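Local coordinates for CPXV018 protein (Cowpox virus, PDB 4PDC) that has an MHC class I-like platform fold and probably acts as a decoy ligand for the natural killer cell receptor NKG2D, blunting immune recognition of infection, at residues F44-Y55 with H137-S148. The protein carries 2 engineered substitutions. Residues are numbered along the deposited sequence; the frame is centred on the assembly and turned at random.
Sequences FMIGDEIFLPFY and HLRSLVRKMEDS
Tyr55 and His137 are joined by a nearly straight hydrogen bond, Tyr55 OH to His137 ND1 at 2.9 Å and 162°, in which either may be the donor. The hydroxyl reaches the imidazole at its edge, near the ring plane. Over one imidazole face stands the edge of Phe51, the two planes almost perpendicular, with Phe51 CE1 3.5 Å from His137 CG. His137 in turn directs its own edge toward the face of Phe54, in an offset edge-to-face pair whose closest atoms are His137 CE1 and Phe54 CE2 at 3.6 Å. Hydrogen bond and neighbouring rings together restrict the imidazole's rotation.

Leu141 CD2 lies over one face of Phe51, a CH-pi contact 4.0 Å from Phe51 CD2, while Ile50 covers the other face; the same methyl also touches Met45 SD. The contact joins the start of helix 51-64, and the loop leading into it, to the middle and C-terminal part of helix 131-146. The two helices lie across one antiparallel sheet, as in MHC class I-like platforms, their local axes running at 145° and approaching to 13.3 Å, a separation spanned by aromatic and long side chains.

Farther along, Phe44 presents a face to Met145 CB, which sits 3.6 Å from Phe44 CE2. Lys144 passes beside this ring and, bent at chi3 (76°), brings its ammonium group to a salt bridge whose hydrogen bond is weak, Lys144 NZ to Asp48 OD1 at 3.3 Å. A water accepting from Lys144 NZ also donates to Ile46 O. The carboxylate is positioned by the first turn of helix 51-64: Leu52 N donates to Asp48 OD2 at 2.8 Å, supplemented by weak bonds from Phe51 N. Tyr55 packs edge-to-face with Phe6 of strand 2-13 and also meets Phe59 one turn on in its own helix, whereas His137 and Ser140 touch aromatic side chains of another protein.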
ATOM      1  N   PHE E  44      -2.772 -16.286  21.950  1.00 22.14           N
ATOM      2  CA  PHE E  44      -2.090 -14.994  21.934  1.00 22.57           C
ATOM      3  C   PHE E  44      -2.726 -14.013  20.947  1.00 19.70           C
ATOM      4  O   PHE E  44      -2.367 -12.838  20.929  1.00 22.95           O
ATOM      5  CB  PHE E  44      -0.587 -15.170  21.640  1.00 22.95           C
ATOM      6  CG  PHE E  44      -0.249 -15.444  20.197  1.00 22.38           C
ATOM      7  CD1 PHE E  44      -0.182 -14.414  19.272  1.00 20.54           C
ATOM      8  CD2 PHE E  44       0.060 -16.726  19.778  1.00 22.45           C
ATOM      9  CE1 PHE E  44       0.146 -14.663  17.953  1.00 21.86           C
ATOM     10  CE2 PHE E  44       0.393 -16.981  18.457  1.00 25.06           C
ATOM     11  CZ  PHE E  44       0.436 -15.946  17.544  1.00 20.17           C
ATOM     12  N   MET E  45      -3.687 -14.482  20.154  1.00 23.05           N
ATOM     13  CA  MET E  45      -4.398 -13.614  19.214  1.00 21.06           C
ATOM     14  C   MET E  45      -5.726 -13.103  19.775  1.00 22.24           C
ATOM     15  O   MET E  45      -6.359 -12.227  19.190  1.00 19.63           O
ATOM     16  CB  MET E  45      -4.648 -14.352  17.896  1.00 19.76           C
ATOM     17  CG  MET E  45      -3.408 -14.504  17.022  1.00 21.55           C
ATOM     18  SD  MET E  45      -2.583 -12.942  16.650  1.00 21.18           S
ATOM     19  CE  MET E  45      -3.917 -11.985  15.948  1.00 17.95           C
ATOM     20  N   ILE E  46      -6.151 -13.650  20.907  1.00 27.83           N
ATOM     21  CA  ILE E  46      -7.394 -13.208  21.527  1.00 22.95           C
ATOM     22  C   ILE E  46      -7.271 -11.762  21.990  1.00 21.71           C
ATOM     23  O   ILE E  46      -6.314 -11.396  22.668  1.00 21.43           O
ATOM     24  CB  ILE E  46      -7.781 -14.120  22.706  1.00 24.78           C
ATOM     25  CG1 ILE E  46      -8.244 -15.475  22.158  1.00 25.65           C
ATOM     26  CG2 ILE E  46      -8.891 -13.483  23.553  1.00 32.38           C
ATOM     27  CD1 ILE E  46      -8.518 -16.529  23.207  1.00 38.64           C
ATOM     28  N   GLY E  47      -8.245 -10.943  21.601  1.00 19.01           N
ATOM     29  CA  GLY E  47      -8.273  -9.546  21.989  1.00 26.57           C
ATOM     30  C   GLY E  47      -7.473  -8.637  21.072  1.00 28.55           C
ATOM     31  O   GLY E  47      -7.449  -7.421  21.267  1.00 27.44           O
ATOM     32  N   ASP E  48      -6.815  -9.215  20.073  1.00 25.13           N
ATOM     33  CA  ASP E  48      -6.041  -8.419  19.126  1.00 20.13           C
ATOM     34  C   ASP E  48      -6.943  -7.418  18.406  1.00 19.36           C
ATOM     35  O   ASP E  48      -8.010  -7.780  17.918  1.00 23.09           O
ATOM     36  CB  ASP E  48      -5.336  -9.318  18.115  1.00 23.01           C
ATOM     37  CG  ASP E  48      -4.757  -8.536  16.953  1.00 25.88           C
ATOM     38  OD1 ASP E  48      -3.774  -7.795  17.161  1.00 25.43           O
ATOM     39  OD2 ASP E  48      -5.286  -8.663  15.829  1.00 29.08           O
ATOM     40  N   GLU E  49      -6.511  -6.160  18.352  1.00 16.14           N
ATOM     41  CA  GLU E  49      -7.310  -5.094  17.750  1.00 21.48           C
ATOM     42  C   GLU E  49      -6.593  -4.457  16.558  1.00 17.74           C
ATOM     43  O   GLU E  49      -7.029  -3.432  16.041  1.00 20.31           O
ATOM     44  CB  GLU E  49      -7.647  -4.023  18.803  1.00 22.20           C
ATOM     45  CG  GLU E  49      -6.432  -3.443  19.514  1.00 25.85           C
ATOM     46  CD  GLU E  49      -6.789  -2.426  20.593  1.00 29.32           C
ATOM     47  OE1 GLU E  49      -5.921  -2.142  21.445  1.00 34.96           O
ATOM     48  OE2 GLU E  49      -7.924  -1.908  20.590  1.00 26.64           O
ATOM     49  N   ILE E  50      -5.504  -5.082  16.119  1.00 20.94           N
ATOM     50  CA  ILE E  50      -4.681  -4.545  15.035  1.00 18.17           C
ATOM     51  C   ILE E  50      -4.745  -5.405  13.775  1.00 17.63           C
ATOM     52  O   ILE E  50      -5.074  -4.921  12.693  1.00 20.44           O
ATOM     53  CB  ILE E  50      -3.213  -4.425  15.477  1.00 21.61           C
ATOM     54  CG1 ILE E  50      -3.101  -3.448  16.651  1.00 23.02           C
ATOM     55  CG2 ILE E  50      -2.336  -3.958  14.322  1.00 20.19           C
ATOM     56  CD1 ILE E  50      -1.810  -3.569  17.416  1.00 30.12           C
ATOM     57  N   PHE E  51      -4.423  -6.683  13.914  1.00 14.54           N
ATOM     58  CA  PHE E  51      -4.304  -7.555  12.753  1.00 17.11           C
ATOM     59  C   PHE E  51      -5.641  -8.150  12.318  1.00 16.26           C
ATOM     60  O   PHE E  51      -5.931  -8.205  11.124  1.00 13.97           O
ATOM     61  CB  PHE E  51      -3.286  -8.651  13.051  1.00 15.93           C
ATOM     62  CG  PHE E  51      -1.914  -8.111  13.329  1.00 17.08           C
ATOM     63  CD1 PHE E  51      -1.048  -7.824  12.291  1.00 17.90           C
ATOM     64  CD2 PHE E  51      -1.510  -7.844  14.627  1.00 20.60           C
ATOM     65  CE1 PHE E  51       0.208  -7.303  12.541  1.00 19.37           C
ATOM     66  CE2 PHE E  51      -0.254  -7.325  14.884  1.00 20.80           C
ATOM     67  CZ  PHE E  51       0.603  -7.052  13.841  1.00 20.26           C
ATOM     68  N   LEU E  52      -6.461  -8.576  13.275  1.00 16.41           N
ATOM     69  CA  LEU E  52      -7.759  -9.158  12.944  1.00 16.35           C
ATOM     70  C   LEU E  52      -8.626  -8.206  12.105  1.00 15.68           C
ATOM     71  O   LEU E  52      -9.138  -8.605  11.057  1.00 14.16           O
ATOM     72  CB  LEU E  52      -8.514  -9.566  14.216  1.00 17.16           C
ATOM     73  CG  LEU E  52      -7.934 -10.734  15.025  1.00 18.54           C
ATOM     74  CD1 LEU E  52      -8.791 -10.989  16.259  1.00 24.77           C
ATOM     75  CD2 LEU E  52      -7.813 -12.007  14.193  1.00 22.00           C
ATOM     76  N   PRO E  53      -8.796  -6.948  12.551  1.00 15.67           N
ATOM     77  CA  PRO E  53      -9.659  -6.059  11.756  1.00 16.66           C
ATOM     78  C   PRO E  53      -9.057  -5.723  10.398  1.00 15.48           C
ATOM     79  O   PRO E  53      -9.796  -5.556   9.431  1.00 15.44           O
ATOM     80  CB  PRO E  53      -9.782  -4.803  12.628  1.00 19.47           C
ATOM     81  CG  PRO E  53      -8.618  -4.851  13.542  1.00 23.22           C
ATOM     82  CD  PRO E  53      -8.324  -6.298  13.784  1.00 19.17           C
ATOM     83  N   PHE E  54      -7.732  -5.637  10.334  1.00 13.56           N
ATOM     84  CA  PHE E  54      -7.032  -5.378   9.082  1.00 17.24           C
ATOM     85  C   PHE E  54      -7.249  -6.535   8.107  1.00 14.01           C
ATOM     86  O   PHE E  54      -7.634  -6.322   6.958  1.00 13.44           O
ATOM     87  CB  PHE E  54      -5.537  -5.163   9.344  1.00 16.33           C
ATOM     88  CG  PHE E  54      -4.727  -4.901   8.104  1.00 15.12           C
ATOM     89  CD1 PHE E  54      -4.684  -3.637   7.541  1.00 17.88           C
ATOM     90  CD2 PHE E  54      -3.993  -5.913   7.513  1.00 12.71           C
ATOM     91  CE1 PHE E  54      -3.932  -3.390   6.407  1.00 14.56           C
ATOM     92  CE2 PHE E  54      -3.240  -5.672   6.375  1.00 14.02           C
ATOM     93  CZ  PHE E  54      -3.212  -4.409   5.823  1.00 13.27           C
ATOM     94  N   TYR E  55      -7.016  -7.758   8.576  1.00 12.77           N
ATOM     95  CA  TYR E  55      -7.171  -8.935   7.732  1.00 13.18           C
ATOM     96  C   TYR E  55      -8.625  -9.143   7.322  1.00 14.10           C
ATOM     97  O   TYR E  55      -8.896  -9.604   6.212  1.00 12.95           O
ATOM     98  CB  TYR E  55      -6.652 -10.190   8.443  1.00 13.17           C
ATOM     99  CG  TYR E  55      -5.146 -10.228   8.651  1.00 15.46           C
ATOM    100  CD1 TYR E  55      -4.276  -9.608   7.757  1.00 12.49           C
ATOM    101  CD2 TYR E  55      -4.597 -10.891   9.743  1.00 14.64           C
ATOM    102  CE1 TYR E  55      -2.898  -9.645   7.955  1.00 15.66           C
ATOM    103  CE2 TYR E  55      -3.228 -10.936   9.946  1.00 14.01           C
ATOM    104  CZ  TYR E  55      -2.385 -10.309   9.053  1.00 13.86           C
ATOM    105  OH  TYR E  55      -1.031 -10.352   9.267  1.00 15.59           O
ATOM    106  N   HIS E 137       4.431  -7.687   9.685  1.00 11.58           N
ATOM    107  CA  HIS E 137       3.386  -8.368  10.448  1.00 14.06           C
ATOM    108  C   HIS E 137       3.944  -9.634  11.090  1.00 14.28           C
ATOM    109  O   HIS E 137       3.678  -9.920  12.259  1.00 17.87           O
ATOM    110  CB  HIS E 137       2.189  -8.726   9.565  1.00 12.00           C
ATOM    111  CG  HIS E 137       1.336  -7.555   9.193  1.00 16.23           C
ATOM    112  ND1 HIS E 137      -0.019  -7.669   8.963  1.00 14.57           N
ATOM    113  CD2 HIS E 137       1.641  -6.250   9.005  1.00 14.11           C
ATOM    114  CE1 HIS E 137      -0.511  -6.484   8.651  1.00 19.48           C
ATOM    115  NE2 HIS E 137       0.476  -5.606   8.668  1.00 16.55           N
ATOM    116  N   LEU E 138       4.713 -10.389  10.313  1.00 13.80           N
ATOM    117  CA  LEU E 138       5.328 -11.623  10.791  1.00 14.11           C
ATOM    118  C   LEU E 138       6.168 -11.369  12.041  1.00 14.94           C
ATOM    119  O   LEU E 138       6.023 -12.056  13.047  1.00 16.40           O
ATOM    120  CB  LEU E 138       6.184 -12.251   9.687  1.00 13.09           C
ATOM    121  CG  LEU E 138       7.132 -13.386  10.087  1.00 15.68           C
ATOM    122  CD1 LEU E 138       6.383 -14.522  10.773  1.00 19.57           C
ATOM    123  CD2 LEU E 138       7.880 -13.902   8.865  1.00 16.15           C
ATOM    124  N   ARG E 139       7.035 -10.368  11.978  1.00 15.03           N
ATOM    125  CA  ARG E 139       7.895 -10.043  13.105  1.00 17.21           C
ATOM    126  C   ARG E 139       7.074  -9.574  14.310  1.00 18.67           C
ATOM    127  O   ARG E 139       7.374  -9.921  15.453  1.00 17.07           O
ATOM    128  CB  ARG E 139       8.914  -8.981  12.688  1.00 17.26           C
ATOM    129  CG  ARG E 139       9.931  -9.496  11.679  1.00 18.09           C
ATOM    130  CD  ARG E 139      10.857  -8.394  11.191  1.00 22.76           C
ATOM    131  NE  ARG E 139      11.709  -7.884  12.258  1.00 25.06           N
ATOM    132  CZ  ARG E 139      12.366  -6.732  12.204  1.00 30.07           C
ATOM    133  NH1 ARG E 139      12.270  -5.957  11.131  1.00 28.66           N
ATOM    134  NH2 ARG E 139      13.116  -6.349  13.229  1.00 31.23           N
ATOM    135  N   SER E 140       6.022  -8.808  14.055  1.00 16.32           N
ATOM    136  CA  SER E 140       5.159  -8.338  15.134  1.00 16.34           C
ATOM    137  C   SER E 140       4.387  -9.502  15.758  1.00 17.91           C
ATOM    138  O   SER E 140       4.149  -9.523  16.968  1.00 16.73           O
ATOM    139  CB  SER E 140       4.188  -7.274  14.619  1.00 15.40           C
ATOM    140  OG  SER E 140       4.886  -6.206  14.000  1.00 15.94           O
ATOM    141  N   LEU E 141       3.999 -10.475  14.937  1.00 16.92           N
ATOM    142  CA  LEU E 141       3.233 -11.618  15.432  1.00 16.54           C
ATOM    143  C   LEU E 141       4.128 -12.594  16.188  1.00 16.09           C
ATOM    144  O   LEU E 141       3.698 -13.211  17.162  1.00 20.02           O
ATOM    145  CB  LEU E 141       2.526 -12.332  14.278  1.00 14.74           C
ATOM    146  CG  LEU E 141       1.356 -11.573  13.647  1.00 13.44           C
ATOM    147  CD1 LEU E 141       0.943 -12.232  12.341  1.00 16.07           C
ATOM    148  CD2 LEU E 141       0.168 -11.478  14.601  1.00 17.46           C
ATOM    149  N   VAL E 142       5.372 -12.732  15.745  1.00 19.49           N
ATOM    150  CA  VAL E 142       6.339 -13.543  16.472  1.00 19.08           C
ATOM    151  C   VAL E 142       6.519 -12.954  17.870  1.00 21.59           C
ATOM    152  O   VAL E 142       6.652 -13.686  18.847  1.00 25.99           O
ATOM    153  CB  VAL E 142       7.693 -13.616  15.733  1.00 19.66           C
ATOM    154  CG1 VAL E 142       8.779 -14.196  16.635  1.00 22.61           C
ATOM    155  CG2 VAL E 142       7.564 -14.461  14.472  1.00 18.87           C
ATOM    156  N   ARG E 143       6.503 -11.627  17.956  1.00 19.07           N
ATOM    157  CA  ARG E 143       6.648 -10.939  19.234  1.00 24.24           C
ATOM    158  C   ARG E 143       5.511 -11.290  20.192  1.00 26.35           C
ATOM    159  O   ARG E 143       5.757 -11.641  21.346  1.00 28.20           O
ATOM    160  CB  ARG E 143       6.709  -9.426  19.014  1.00 25.76           C
ATOM    161  CG  ARG E 143       6.731  -8.593  20.286  1.00 36.68           C
ATOM    162  CD  ARG E 143       7.949  -8.890  21.142  1.00 44.40           C
ATOM    163  NE  ARG E 143       7.979  -8.054  22.340  1.00 54.59           N
ATOM    164  CZ  ARG E 143       8.455  -6.813  22.382  1.00 59.95           C
ATOM    165  NH1 ARG E 143       8.951  -6.246  21.290  1.00 56.87           N
ATOM    166  NH2 ARG E 143       8.434  -6.135  23.519  1.00 68.51           N
ATOM    167  N   LYS E 144       4.272 -11.194  19.716  1.00 23.88           N
ATOM    168  CA  LYS E 144       3.113 -11.559  20.526  1.00 28.82           C
ATOM    169  C   LYS E 144       3.222 -13.003  20.990  1.00 28.57           C
ATOM    170  O   LYS E 144       3.010 -13.312  22.161  1.00 31.07           O
ATOM    171  CB  LYS E 144       1.811 -11.382  19.745  1.00 23.54           C
ATOM    172  CG  LYS E 144       1.517  -9.967  19.303  1.00 28.69           C
ATOM    173  CD  LYS E 144       0.097  -9.844  18.763  1.00 28.36           C
ATOM    174  CE  LYS E 144      -0.930  -9.827  19.886  1.00 35.13           C
ATOM    175  NZ  LYS E 144      -2.324  -9.721  19.374  1.00 39.13           N
ATOM    176  N   MET E 145       3.550 -13.880  20.050  1.00 25.28           N
ATOM    177  CA  MET E 145       3.601 -15.311  20.308  1.00 27.97           C
ATOM    178  C   MET E 145       4.651 -15.653  21.361  1.00 35.15           C
ATOM    179  O   MET E 145       4.430 -16.515  22.213  1.00 34.51           O
ATOM    180  CB  MET E 145       3.882 -16.062  19.004  1.00 25.24           C
ATOM    181  CG  MET E 145       4.018 -17.570  19.154  1.00 29.40           C
ATOM    182  SD  MET E 145       5.729 -18.085  19.387  1.00 42.62           S
ATOM    183  CE  MET E 145       6.431 -17.715  17.781  1.00 35.57           C
ATOM    184  N   GLU E 146       5.790 -14.973  21.305  1.00 31.93           N
ATOM    185  CA  GLU E 146       6.870 -15.238  22.248  1.00 31.71           C
ATOM    186  C   GLU E 146       6.578 -14.637  23.622  1.00 30.25           C
ATOM    187  O   GLU E 146       7.083 -15.123  24.632  1.00 33.30           O
ATOM    188  CB  GLU E 146       8.195 -14.705  21.700  1.00 33.36           C
ATOM    189  CG  GLU E 146       8.739 -15.532  20.536  1.00 35.77           C
ATOM    190  CD  GLU E 146      10.075 -15.027  20.023  1.00 37.01           C
ATOM    191  OE1 GLU E 146      10.478 -13.908  20.404  1.00 36.72           O
ATOM    192  OE2 GLU E 146      10.724 -15.755  19.239  1.00 37.94           O
ATOM    193  N   ASP E 147       5.756 -13.594  23.661  1.00 33.13           N
ATOM    194  CA  ASP E 147       5.375 -12.967  24.924  1.00 33.34           C
ATOM    195  C   ASP E 147       4.062 -13.531  25.472  1.00 39.24           C
ATOM    196  O   ASP E 147       3.490 -12.978  26.412  1.00 45.17           O
ATOM    197  CB  ASP E 147       5.247 -11.451  24.754  1.00 33.65           C
ATOM    198  CG  ASP E 147       6.563 -10.790  24.401  1.00 38.71           C
ATOM    199  OD1 ASP E 147       7.613 -11.465  24.483  1.00 44.37           O
ATOM    200  OD2 ASP E 147       6.549  -9.590  24.053  1.00 37.49           O
ATOM    201  N   SER E 148       3.588 -14.630  24.892  1.00 36.27           N
ATOM    202  CA  SER E 148       2.318 -15.222  25.308  1.00 39.56           C
ATOM    203  C   SER E 148       2.409 -15.832  26.708  1.00 40.84           C
ATOM    204  O   SER E 148       3.257 -16.683  26.969  1.00 41.91           O
ATOM    205  CB  SER E 148       1.874 -16.291  24.306  1.00 40.67           C
ATOM    206  OG  SER E 148       0.651 -16.889  24.704  1.00 39.95           O
TER
HETATM  207  O   HOH W   1      -0.770 -18.759  22.651  1.00 16.07           O
HETATM  208  O   HOH W   2      -4.120  -9.947  21.496  1.00 36.83           O